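Local coordinates for teichoic acid biosynthesis protein F (Staphylococcus epidermidis, PDB 3L7I), which probably acts in teichoic acid biosynthesis as a member of the GT-B clan of transferases, at residues A[577-588]-A[598-609]; A[365-373]-A[508-516]. All coordinates share one frame; numbering follows the deposited sequence.

Interaction 1 (A[577-588]-A[598-609])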
loop_
_atom_site.group_PDB
_atom_site.type_symbol
_atom_site.label_atom_id
_atom_site.label_comp_id
_atom_site.label_asym_id
_atom_site.label_seq_id
_atom_site.Cartn_x
_atom_site.Cartn_y
_atom_site.Cartn_z
ATOM N N TYR A 577 63.630 0.437 -34.476
ATOM C CA TYR A 577 62.323 0.768 -33.917
ATOM C C TYR A 577 61.948 0.030 -32.644
ATOM O O TYR A 577 62.440 -1.057 -32.326
ATOM C CB TYR A 577 61.224 0.476 -34.935
ATOM C CG TYR A 577 61.200 1.397 -36.120
ATOM C CD1 TYR A 577 60.471 2.581 -36.084
ATOM C CD2 TYR A 577 61.896 1.078 -37.286
ATOM C CE1 TYR A 577 60.447 3.425 -37.176
ATOM C CE2 TYR A 577 61.877 1.911 -38.379
ATOM C CZ TYR A 577 61.150 3.086 -38.324
ATOM O OH TYR A 577 61.126 3.930 -39.419
ATOM N N VAL A 578 61.021 0.632 -31.928
ATOM C CA VAL A 578 60.317 -0.081 -30.900
ATOM C C VAL A 578 58.825 0.078 -31.233
ATOM O O VAL A 578 58.410 1.123 -31.750
ATOM C CB VAL A 578 60.715 0.475 -29.548
ATOM C CG1 VAL A 578 59.704 1.504 -29.071
ATOM C CG2 VAL A 578 60.868 -0.645 -28.582
ATOM N N ILE A 579 58.012 -0.945 -31.004
ATOM C CA ILE A 579 56.596 -0.824 -31.382
ATOM C C ILE A 579 55.617 -0.853 -30.190
ATOM O O ILE A 579 55.651 -1.784 -29.370
ATOM C CB ILE A 579 56.208 -1.881 -32.437
ATOM C CG1 ILE A 579 54.801 -1.638 -32.945
ATOM C CG2 ILE A 579 56.344 -3.300 -31.890
ATOM C CD1 ILE A 579 54.393 -2.702 -33.974
ATOM N N LEU A 580 54.767 0.170 -30.074
ATOM C CA LEU A 580 53.794 0.210 -28.971
ATOM C C LEU A 580 52.475 -0.432 -29.375
ATOM O O LEU A 580 51.838 0.014 -30.337
ATOM C CB LEU A 580 53.546 1.642 -28.502
ATOM C CG LEU A 580 54.790 2.478 -28.218
ATOM C CD1 LEU A 580 54.458 3.829 -27.619
ATOM C CD2 LEU A 580 55.701 1.691 -27.303
ATOM N N LEU A 581 52.071 -1.481 -28.660
ATOM C CA LEU A 581 50.826 -2.176 -28.972
ATOM C C LEU A 581 49.684 -1.684 -28.075
ATOM O O LEU A 581 49.671 -1.945 -26.858
ATOM C CB LEU A 581 50.989 -3.691 -28.818
ATOM C CG LEU A 581 52.169 -4.365 -29.509
ATOM C CD1 LEU A 581 52.199 -5.855 -29.213
ATOM C CD2 LEU A 581 52.163 -4.134 -31.019
ATOM N N ARG A 582 48.728 -0.976 -28.671
ATOM C CA ARG A 582 47.559 -0.518 -27.944
ATOM C C ARG A 582 46.337 -1.332 -28.331
ATOM O O ARG A 582 45.660 -1.020 -29.307
ATOM C CB ARG A 582 47.319 0.966 -28.214
ATOM C CG ARG A 582 46.005 1.480 -27.634
ATOM C CD ARG A 582 46.137 2.856 -27.003
ATOM N NE ARG A 582 46.376 2.729 -25.580
ATOM C CZ ARG A 582 45.630 3.300 -24.643
ATOM N NH1 ARG A 582 44.609 4.087 -24.972
ATOM N NH2 ARG A 582 45.932 3.106 -23.367
ATOM N N MET A 583 46.041 -2.356 -27.547
ATOM C CA MET A 583 44.979 -3.302 -27.872
ATOM C C MET A 583 43.777 -3.193 -26.949
ATOM O O MET A 583 43.879 -2.637 -25.866
ATOM C CB MET A 583 45.533 -4.717 -27.741
ATOM C CG MET A 583 47.008 -4.802 -28.065
ATOM S SD MET A 583 47.181 -4.718 -29.846
ATOM C CE MET A 583 46.683 -6.393 -30.259
ATOM N N HIS A 584 42.645 -3.750 -27.374
ATOM C CA HIS A 584 41.488 -3.893 -26.495
ATOM C C HIS A 584 41.975 -4.594 -25.237
ATOM O O HIS A 584 42.947 -5.349 -25.286
ATOM C CB HIS A 584 40.378 -4.725 -27.161
ATOM C CG HIS A 584 39.115 -4.836 -26.348
ATOM N ND1 HIS A 584 38.892 -5.857 -25.449
ATOM C CD2 HIS A 584 38.006 -4.056 -26.315
ATOM C CE1 HIS A 584 37.704 -5.699 -24.892
ATOM N NE2 HIS A 584 37.146 -4.616 -25.402
ATOM N N TYR A 585 41.312 -4.349 -24.113
ATOM C CA TYR A 585 41.829 -4.851 -22.849
ATOM C C TYR A 585 41.768 -6.371 -22.790
ATOM O O TYR A 585 42.588 -6.994 -22.141
ATOM C CB TYR A 585 41.110 -4.215 -21.654
ATOM C CG TYR A 585 39.799 -4.876 -21.296
ATOM C CD1 TYR A 585 39.772 -6.083 -20.599
ATOM C CD2 TYR A 585 38.586 -4.295 -21.649
ATOM C CE1 TYR A 585 38.575 -6.696 -20.272
ATOM C CE2 TYR A 585 37.383 -4.899 -21.327
ATOM C CZ TYR A 585 37.383 -6.101 -20.637
ATOM O OH TYR A 585 36.189 -6.708 -20.309
ATOM N N LEU A 586 40.798 -6.965 -23.477
ATOM C CA LEU A 586 40.658 -8.420 -23.503
ATOM C C LEU A 586 41.810 -9.049 -24.278
ATOM O O LEU A 586 42.232 -10.167 -23.988
ATOM C CB LEU A 586 39.330 -8.826 -24.153
ATOM C CG LEU A 586 38.042 -8.748 -23.341
ATOM C CD1 LEU A 586 36.865 -9.084 -24.243
ATOM C CD2 LEU A 586 38.094 -9.689 -22.153
ATOM N N ILE A 587 42.296 -8.330 -25.280
ATOM C CA ILE A 587 43.387 -8.824 -26.101
ATOM C C ILE A 587 44.732 -8.621 -25.406
ATOM O O ILE A 587 45.634 -9.453 -25.511
ATOM C CB ILE A 587 43.419 -8.125 -27.473
ATOM C CG1 ILE A 587 42.515 -8.861 -28.451
ATOM C CG2 ILE A 587 44.843 -8.084 -28.019
ATOM C CD1 ILE A 587 43.249 -9.261 -29.720
ATOM N N SER A 588 44.843 -7.498 -24.701
ATOM C CA SER A 588 46.061 -7.115 -24.018
ATOM C C SER A 588 46.464 -8.194 -23.055
ATOM O O SER A 588 47.587 -8.691 -23.128
ATOM C CB SER A 588 45.887 -5.788 -23.277
ATOM O OG SER A 588 47.041 -5.452 -22.530
ATOM N N ASN A 598 61.704 -5.158 -24.906
ATOM C CA ASN A 598 62.445 -3.993 -25.419
ATOM C C ASN A 598 62.206 -3.754 -26.898
ATOM O O ASN A 598 62.797 -2.845 -27.490
ATOM C CB ASN A 598 63.949 -4.137 -25.177
ATOM C CG ASN A 598 64.304 -4.104 -23.707
ATOM O OD1 ASN A 598 63.768 -3.295 -22.947
ATOM N ND2 ASN A 598 65.216 -4.983 -23.296
ATOM N N PHE A 599 61.366 -4.593 -27.502
ATOM C CA PHE A 599 60.972 -4.366 -28.883
ATOM C C PHE A 599 59.511 -3.990 -28.991
ATOM O O PHE A 599 59.191 -2.917 -29.471
ATOM C CB PHE A 599 61.282 -5.556 -29.797
ATOM C CG PHE A 599 60.695 -5.396 -31.173
ATOM C CD1 PHE A 599 60.948 -4.247 -31.909
ATOM C CD2 PHE A 599 59.853 -6.353 -31.702
ATOM C CE1 PHE A 599 60.396 -4.075 -33.146
ATOM C CE2 PHE A 599 59.300 -6.181 -32.935
ATOM C CZ PHE A 599 59.573 -5.043 -33.665
ATOM N N ALA A 600 58.635 -4.894 -28.559
ATOM C CA ALA A 600 57.195 -4.643 -28.540
ATOM C C ALA A 600 56.693 -4.513 -27.105
ATOM O O ALA A 600 56.725 -5.471 -26.332
ATOM C CB ALA A 600 56.446 -5.743 -29.278
ATOM N N ILE A 601 56.248 -3.312 -26.759
ATOM C CA ILE A 601 55.816 -3.000 -25.401
ATOM C C ILE A 601 54.301 -2.932 -25.371
ATOM O O ILE A 601 53.698 -2.288 -26.232
ATOM C CB ILE A 601 56.302 -1.597 -24.971
ATOM C CG1 ILE A 601 57.624 -1.218 -25.665
ATOM C CG2 ILE A 601 56.340 -1.482 -23.468
ATOM C CD1 ILE A 601 58.759 -2.180 -25.438
ATOM N N ASP A 602 53.675 -3.561 -24.388
ATOM C CA ASP A 602 52.222 -3.486 -24.295
ATOM C C ASP A 602 51.842 -2.211 -23.597
ATOM O O ASP A 602 52.297 -1.939 -22.484
ATOM C CB ASP A 602 51.642 -4.669 -23.539
ATOM C CG ASP A 602 50.140 -4.702 -23.612
ATOM O OD1 ASP A 602 49.560 -3.645 -23.903
ATOM O OD2 ASP A 602 49.537 -5.774 -23.395
ATOM N N VAL A 603 51.007 -1.418 -24.246
ATOM C CA VAL A 603 50.740 -0.090 -23.748
ATOM C C VAL A 603 49.231 0.149 -23.631
ATOM O O VAL A 603 48.758 1.290 -23.647
ATOM C CB VAL A 603 51.427 0.925 -24.663
ATOM C CG1 VAL A 603 50.627 1.142 -25.938
ATOM C CG2 VAL A 603 51.669 2.220 -23.943
ATOM N N SER A 604 48.489 -0.951 -23.472
ATOM C CA SER A 604 47.024 -0.963 -23.552
ATOM C C SER A 604 46.371 -0.365 -22.327
ATOM O O SER A 604 45.237 0.097 -22.389
ATOM C CB SER A 604 46.511 -2.391 -23.703
ATOM O OG SER A 604 47.122 -3.046 -24.794
ATOM N N ASN A 605 47.084 -0.386 -21.211
ATOM C CA ASN A 605 46.568 0.194 -19.983
ATOM C C ASN A 605 46.987 1.631 -19.716
ATOM O O ASN A 605 46.536 2.231 -18.748
ATOM C CB ASN A 605 46.943 -0.682 -18.796
ATOM C CG ASN A 605 46.262 -2.021 -18.847
ATOM O OD1 ASN A 605 45.055 -2.112 -19.140
ATOM N ND2 ASN A 605 47.026 -3.084 -18.573
ATOM N N TYR A 606 47.839 2.190 -20.564
ATOM C CA TYR A 606 48.401 3.511 -20.302
ATOM C C TYR A 606 47.286 4.553 -20.141
ATOM O O TYR A 606 46.377 4.602 -20.953
ATOM C CB TYR A 606 49.366 3.882 -21.429
ATOM C CG TYR A 606 50.216 5.090 -21.149
ATOM C CD1 TYR A 606 49.910 6.328 -21.707
ATOM C CD2 TYR A 606 51.329 4.994 -20.327
ATOM C CE1 TYR A 606 50.691 7.442 -21.445
ATOM C CE2 TYR A 606 52.114 6.099 -20.051
ATOM C CZ TYR A 606 51.794 7.320 -20.612
ATOM O OH TYR A 606 52.584 8.411 -20.328
ATOM N N ASN A 607 47.333 5.365 -19.086
ATOM C CA ASN A 607 46.225 6.284 -18.779
ATOM C C ASN A 607 45.866 7.196 -19.942
ATOM O O ASN A 607 44.699 7.448 -20.218
ATOM C CB ASN A 607 46.563 7.164 -17.572
ATOM C CG ASN A 607 47.279 6.399 -16.462
ATOM O OD1 ASN A 607 47.354 5.164 -16.486
ATOM N ND2 ASN A 607 47.808 7.135 -15.473
ATOM N N ASP A 608 46.887 7.677 -20.640
ATOM C CA ASP A 608 46.730 8.815 -21.540
ATOM C C ASP A 608 47.206 8.595 -23.003
ATOM O O ASP A 608 48.396 8.442 -23.303
ATOM C CB ASP A 608 47.394 10.041 -20.902
ATOM C CG ASP A 608 46.978 11.327 -21.555
ATOM O OD1 ASP A 608 46.499 12.225 -20.828
ATOM O OD2 ASP A 608 47.123 11.429 -22.799
ATOM N N VAL A 609 46.258 8.615 -23.919
ATOM C CA VAL A 609 46.546 8.182 -25.260
ATOM C C VAL A 609 47.210 9.282 -26.095
ATOM O O VAL A 609 47.908 8.991 -27.089
ATOM C CB VAL A 609 45.268 7.658 -25.943
ATOM C CG1 VAL A 609 44.448 8.808 -26.471
ATOM C CG2 VAL A 609 45.632 6.726 -27.070
#
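I579 and L581 run beside A600 and D602 as neighbouring parallel strands, their axes 26° apart; with the short helix 585-588 between them they form a beta-alpha-beta unit, which accounts for the parallel pairing. Four backbone hydrogen bonds fix it, among them I579 N to F599 O at 2.8 Å and L581 N to I601 O at 3.0 Å, the latter nearly straight. On one face of the sheet, I579 CG2 lies over the ring of F599, 4.3 Å from its centroid and 18° off the ring normal, while the A600 methyl fits alongside. On the other face, L580 and I601 lie side by side, with L580 CD2 3.9 Å from I601 CG1. This strand part is close-packed and largely buried.

Past L581 the contact turns polar, and its outer side, at N605, is exposed, whereas S588 stays buried. R582, its chain bent at chi2 and chi3 (chi3 -95°), reaches the type I turn V603-Y606 with weak bonds only, to V603 O and Y606 O. The firmer grip is on S604: its OG accepts from M583 N at 3.0 Å and donates to D602 OD1 at 2.7 Å. That same OD1 takes S604 N in an Asx turn, and D602 OD2 receives S588 OG at 2.7 Å.

Strand 600-602 is outermost in this sheet within the chain; strand 539-543 flanks 577-581 on its other side. L569 of helix 566-573 packs on I579 and F599, L612 of helix 609-614 on L580, R582 and V603.

Interaction 2 (A[365-373]-A[508-516])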
loop_
_atom_site.group_PDB
_atom_site.type_symbol
_atom_site.label_atom_id
_atom_site.label_comp_id
_atom_site.label_asym_id
_atom_site.label_seq_id
_atom_site.Cartn_x
_atom_site.Cartn_y
_atom_site.Cartn_z
ATOM N N TYR A 365 40.102 8.580 -15.082
ATOM C CA TYR A 365 40.400 9.991 -15.067
ATOM C C TYR A 365 41.185 10.227 -16.342
ATOM O O TYR A 365 42.349 9.866 -16.422
ATOM C CB TYR A 365 41.217 10.361 -13.838
ATOM C CG TYR A 365 41.768 11.758 -13.908
ATOM C CD1 TYR A 365 40.934 12.868 -13.772
ATOM C CD2 TYR A 365 43.126 11.974 -14.141
ATOM C CE1 TYR A 365 41.438 14.157 -13.858
ATOM C CE2 TYR A 365 43.643 13.249 -14.231
ATOM C CZ TYR A 365 42.799 14.342 -14.086
ATOM O OH TYR A 365 43.334 15.615 -14.158
ATOM N N SER A 366 40.543 10.792 -17.358
ATOM C CA SER A 366 41.159 10.860 -18.680
ATOM C C SER A 366 40.395 11.719 -19.685
ATOM O O SER A 366 39.399 12.378 -19.356
ATOM C CB SER A 366 41.316 9.452 -19.272
ATOM O OG SER A 366 40.058 8.898 -19.675
ATOM N N ASP A 367 40.888 11.689 -20.921
ATOM C CA ASP A 367 40.246 12.327 -22.066
ATOM C C ASP A 367 39.983 13.803 -21.875
ATOM O O ASP A 367 40.596 14.457 -21.051
ATOM C CB ASP A 367 38.953 11.612 -22.477
ATOM C CG ASP A 367 38.702 11.690 -23.993
ATOM O OD1 ASP A 367 37.763 12.424 -24.418
ATOM O OD2 ASP A 367 39.468 11.041 -24.761
ATOM N N SER A 368 39.052 14.313 -22.659
ATOM C CA SER A 368 38.770 15.727 -22.702
ATOM C C SER A 368 38.254 16.305 -21.382
ATOM O O SER A 368 38.551 17.452 -21.058
ATOM C CB SER A 368 37.801 16.022 -23.840
ATOM O OG SER A 368 38.512 16.241 -25.034
ATOM N N PRO A 369 37.461 15.533 -20.622
ATOM C CA PRO A 369 37.118 16.047 -19.290
ATOM C C PRO A 369 38.366 16.295 -18.425
ATOM O O PRO A 369 38.405 17.272 -17.650
ATOM C CB PRO A 369 36.272 14.926 -18.694
ATOM C CG PRO A 369 35.630 14.310 -19.885
ATOM C CD PRO A 369 36.682 14.336 -20.967
ATOM N N LYS A 370 39.364 15.419 -18.559
ATOM C CA LYS A 370 40.561 15.536 -17.753
ATOM C C LYS A 370 41.217 16.904 -17.988
ATOM O O LYS A 370 41.539 17.623 -17.024
ATOM C CB LYS A 370 41.528 14.373 -18.023
ATOM C CG LYS A 370 43.024 14.695 -17.740
ATOM C CD LYS A 370 43.888 13.433 -17.685
ATOM C CE LYS A 370 45.369 13.710 -17.982
ATOM N NZ LYS A 370 46.263 12.570 -17.556
ATOM N N TYR A 371 41.379 17.271 -19.262
ATOM C CA TYR A 371 42.030 18.529 -19.624
ATOM C C TYR A 371 41.192 19.772 -19.312
ATOM O O TYR A 371 41.740 20.811 -18.938
ATOM C CB TYR A 371 42.479 18.505 -21.085
ATOM C CG TYR A 371 43.612 17.532 -21.298
ATOM C CD1 TYR A 371 43.359 16.181 -21.499
ATOM C CD2 TYR A 371 44.938 17.955 -21.266
ATOM C CE1 TYR A 371 44.388 15.285 -21.673
ATOM C CE2 TYR A 371 45.971 17.069 -21.439
ATOM C CZ TYR A 371 45.691 15.733 -21.639
ATOM O OH TYR A 371 46.720 14.840 -21.813
ATOM N N ILE A 372 39.873 19.671 -19.455
ATOM C CA ILE A 372 39.011 20.773 -19.069
ATOM C C ILE A 372 39.268 21.028 -17.590
ATOM O O ILE A 372 39.457 22.173 -17.174
ATOM C CB ILE A 372 37.504 20.485 -19.367
ATOM C CG1 ILE A 372 37.267 20.425 -20.882
ATOM C CG2 ILE A 372 36.595 21.542 -18.736
ATOM C CD1 ILE A 372 35.855 19.969 -21.279
ATOM N N TYR A 373 39.337 19.944 -16.819
ATOM C CA TYR A 373 39.564 20.015 -15.372
ATOM C C TYR A 373 40.935 20.564 -14.997
ATOM O O TYR A 373 41.042 21.444 -14.139
ATOM C CB TYR A 373 39.372 18.651 -14.712
ATOM C CG TYR A 373 39.836 18.586 -13.276
ATOM C CD1 TYR A 373 39.159 19.268 -12.275
ATOM C CD2 TYR A 373 40.949 17.831 -12.919
ATOM C CE1 TYR A 373 39.573 19.205 -10.952
ATOM C CE2 TYR A 373 41.375 17.757 -11.599
ATOM C CZ TYR A 373 40.678 18.445 -10.619
ATOM O OH TYR A 373 41.091 18.371 -9.311
ATOM N N GLY A 508 37.500 21.996 -31.290
ATOM C CA GLY A 508 38.515 20.955 -31.230
ATOM C C GLY A 508 38.501 20.300 -29.869
ATOM O O GLY A 508 37.902 20.815 -28.931
ATOM N N TYR A 509 39.153 19.152 -29.753
ATOM C CA TYR A 509 39.120 18.379 -28.510
ATOM C C TYR A 509 40.117 18.878 -27.468
ATOM O O TYR A 509 41.303 19.073 -27.751
ATOM C CB TYR A 509 39.341 16.897 -28.798
ATOM C CG TYR A 509 38.137 16.246 -29.397
ATOM C CD1 TYR A 509 36.914 16.342 -28.760
ATOM C CD2 TYR A 509 38.209 15.537 -30.588
ATOM C CE1 TYR A 509 35.788 15.763 -29.278
ATOM C CE2 TYR A 509 37.075 14.943 -31.124
ATOM C CZ TYR A 509 35.861 15.066 -30.456
ATOM O OH TYR A 509 34.690 14.509 -30.930
ATOM N N PRO A 510 39.625 19.109 -26.250
ATOM C CA PRO A 510 40.553 19.509 -25.193
ATOM C C PRO A 510 41.682 18.492 -25.053
ATOM O O PRO A 510 42.822 18.868 -24.761
ATOM C CB PRO A 510 39.655 19.516 -23.951
ATOM C CG PRO A 510 38.337 19.937 -24.488
ATOM C CD PRO A 510 38.222 19.243 -25.835
ATOM N N ARG A 511 41.356 17.217 -25.275
ATOM C CA ARG A 511 42.298 16.116 -25.106
ATOM C C ARG A 511 43.383 16.203 -26.153
ATOM O O ARG A 511 44.433 15.564 -26.026
ATOM C CB ARG A 511 41.580 14.792 -25.295
ATOM C CG ARG A 511 40.819 14.758 -26.590
ATOM C CD ARG A 511 41.058 13.501 -27.365
ATOM N NE ARG A 511 39.895 12.633 -27.279
ATOM C CZ ARG A 511 39.436 11.893 -28.291
ATOM N NH1 ARG A 511 38.352 11.131 -28.116
ATOM N NH2 ARG A 511 40.054 11.919 -29.474
ATOM N N ASN A 512 43.106 16.977 -27.201
ATOM C CA ASN A 512 44.032 17.146 -28.312
ATOM C C ASN A 512 44.983 18.324 -28.102
ATOM O O ASN A 512 45.990 18.434 -28.800
ATOM C CB ASN A 512 43.276 17.294 -29.639
ATOM C CG ASN A 512 42.759 15.959 -30.189
ATOM O OD1 ASN A 512 43.148 14.890 -29.728
ATOM N ND2 ASN A 512 41.870 16.031 -31.189
ATOM N N ASP A 513 44.671 19.176 -27.124
ATOM C CA ASP A 513 45.459 20.375 -26.825
ATOM C C ASP A 513 46.962 20.083 -26.852
ATOM O O ASP A 513 47.720 20.726 -27.598
ATOM C CB ASP A 513 45.070 20.971 -25.459
ATOM C CG ASP A 513 43.801 21.854 -25.512
ATOM O OD1 ASP A 513 43.278 22.117 -26.625
ATOM O OD2 ASP A 513 43.335 22.292 -24.422
ATOM N N VAL A 514 47.385 19.109 -26.045
ATOM C CA VAL A 514 48.800 18.721 -25.954
ATOM C C VAL A 514 49.456 18.414 -27.314
ATOM O O VAL A 514 50.659 18.610 -27.472
ATOM C CB VAL A 514 49.009 17.492 -25.012
ATOM C CG1 VAL A 514 49.354 17.911 -23.601
ATOM C CG2 VAL A 514 47.791 16.612 -25.032
ATOM N N LEU A 515 48.687 17.901 -28.278
ATOM C CA LEU A 515 49.256 17.568 -29.581
ATOM C C LEU A 515 49.658 18.857 -30.293
ATOM O O LEU A 515 50.605 18.902 -31.082
ATOM C CB LEU A 515 48.276 16.749 -30.416
ATOM C CG LEU A 515 47.788 15.446 -29.774
ATOM C CD1 LEU A 515 46.827 14.752 -30.699
ATOM C CD2 LEU A 515 48.933 14.505 -29.417
ATOM N N VAL A 516 48.943 19.925 -29.981
ATOM C CA VAL A 516 49.234 21.219 -30.579
ATOM C C VAL A 516 50.294 22.013 -29.790
ATOM O O VAL A 516 51.236 22.562 -30.380
ATOM C CB VAL A 516 47.955 22.036 -30.725
ATOM C CG1 VAL A 516 48.287 23.495 -30.941
ATOM C CG2 VAL A 516 47.113 21.491 -31.866
#
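S368 and R511 meet where the first turn of helix 367-379 faces the bend leading into helix 513-517, about 10 Å from the centre of the chain, whose two parallel sheets fit a GT-B fold; their CA atoms are 4.3 Å apart. Along the bend, Y509 comes first, its CB lying near S368 OG. P510 follows, its ring side by side with I372 and pointing the same way, P510 CG being 3.8 Å from I372 CG1. Y371 CB lies 3.7 Å from P510 O. S707 of helix 706-721 touches both P510 and Y371.

R511 makes the polar link. Its backbone N donates to S368 OG at 3.0 Å, with an N-H...O angle of 147°. Its chi1 of 52° sets CG between the backbone N and carbonyl carbon, near that same hydroxyl, and bends at chi2 and chi3 then carry the guanidinium to D367. There R511 NE forms a salt bridge with D367 OD2 at 3.0 Å, although the hydrogen bond within it is weak and the carboxylate and guanidinium planes stand 76° apart. The stronger partner of R511 is D629, a salt bridge through NH2. D367 OD1 accepts from S368 N, which steadies the carboxylate. R511 CA meets the Y371 ring obliquely, 3.8 Å from Y371 CD1.

One turn on, V514 crosses the Y371 side chain at about a right angle. The tyrosine hydroxyl has D608 as its partner, and V514 CG2 sits 3.8 Å from Y371 OH.

How the interactions relate
Interaction 2 closes before interaction 1 opens, the segments following one another as 365-373, 508-516, 577-588 and 598-609. Their centres are 21 Å apart, interaction 2 being nearer the middle of the chain. Helix 367-379 follows a strand of the seven-stranded parallel sheet, and 508-516 leaves the last strand of that sheet; interaction 1 pairs the two strands at one end of the six-stranded parallel sheet, as counted within this chain. D608 is the junction between the two contacts, with K370 NZ as a longer, weaker ionic partner beside Y371. The loop after strand 600-602 thus reaches across to helix 367-379, which belongs with the other sheet, consistent with the paired domains of a GT-B fold.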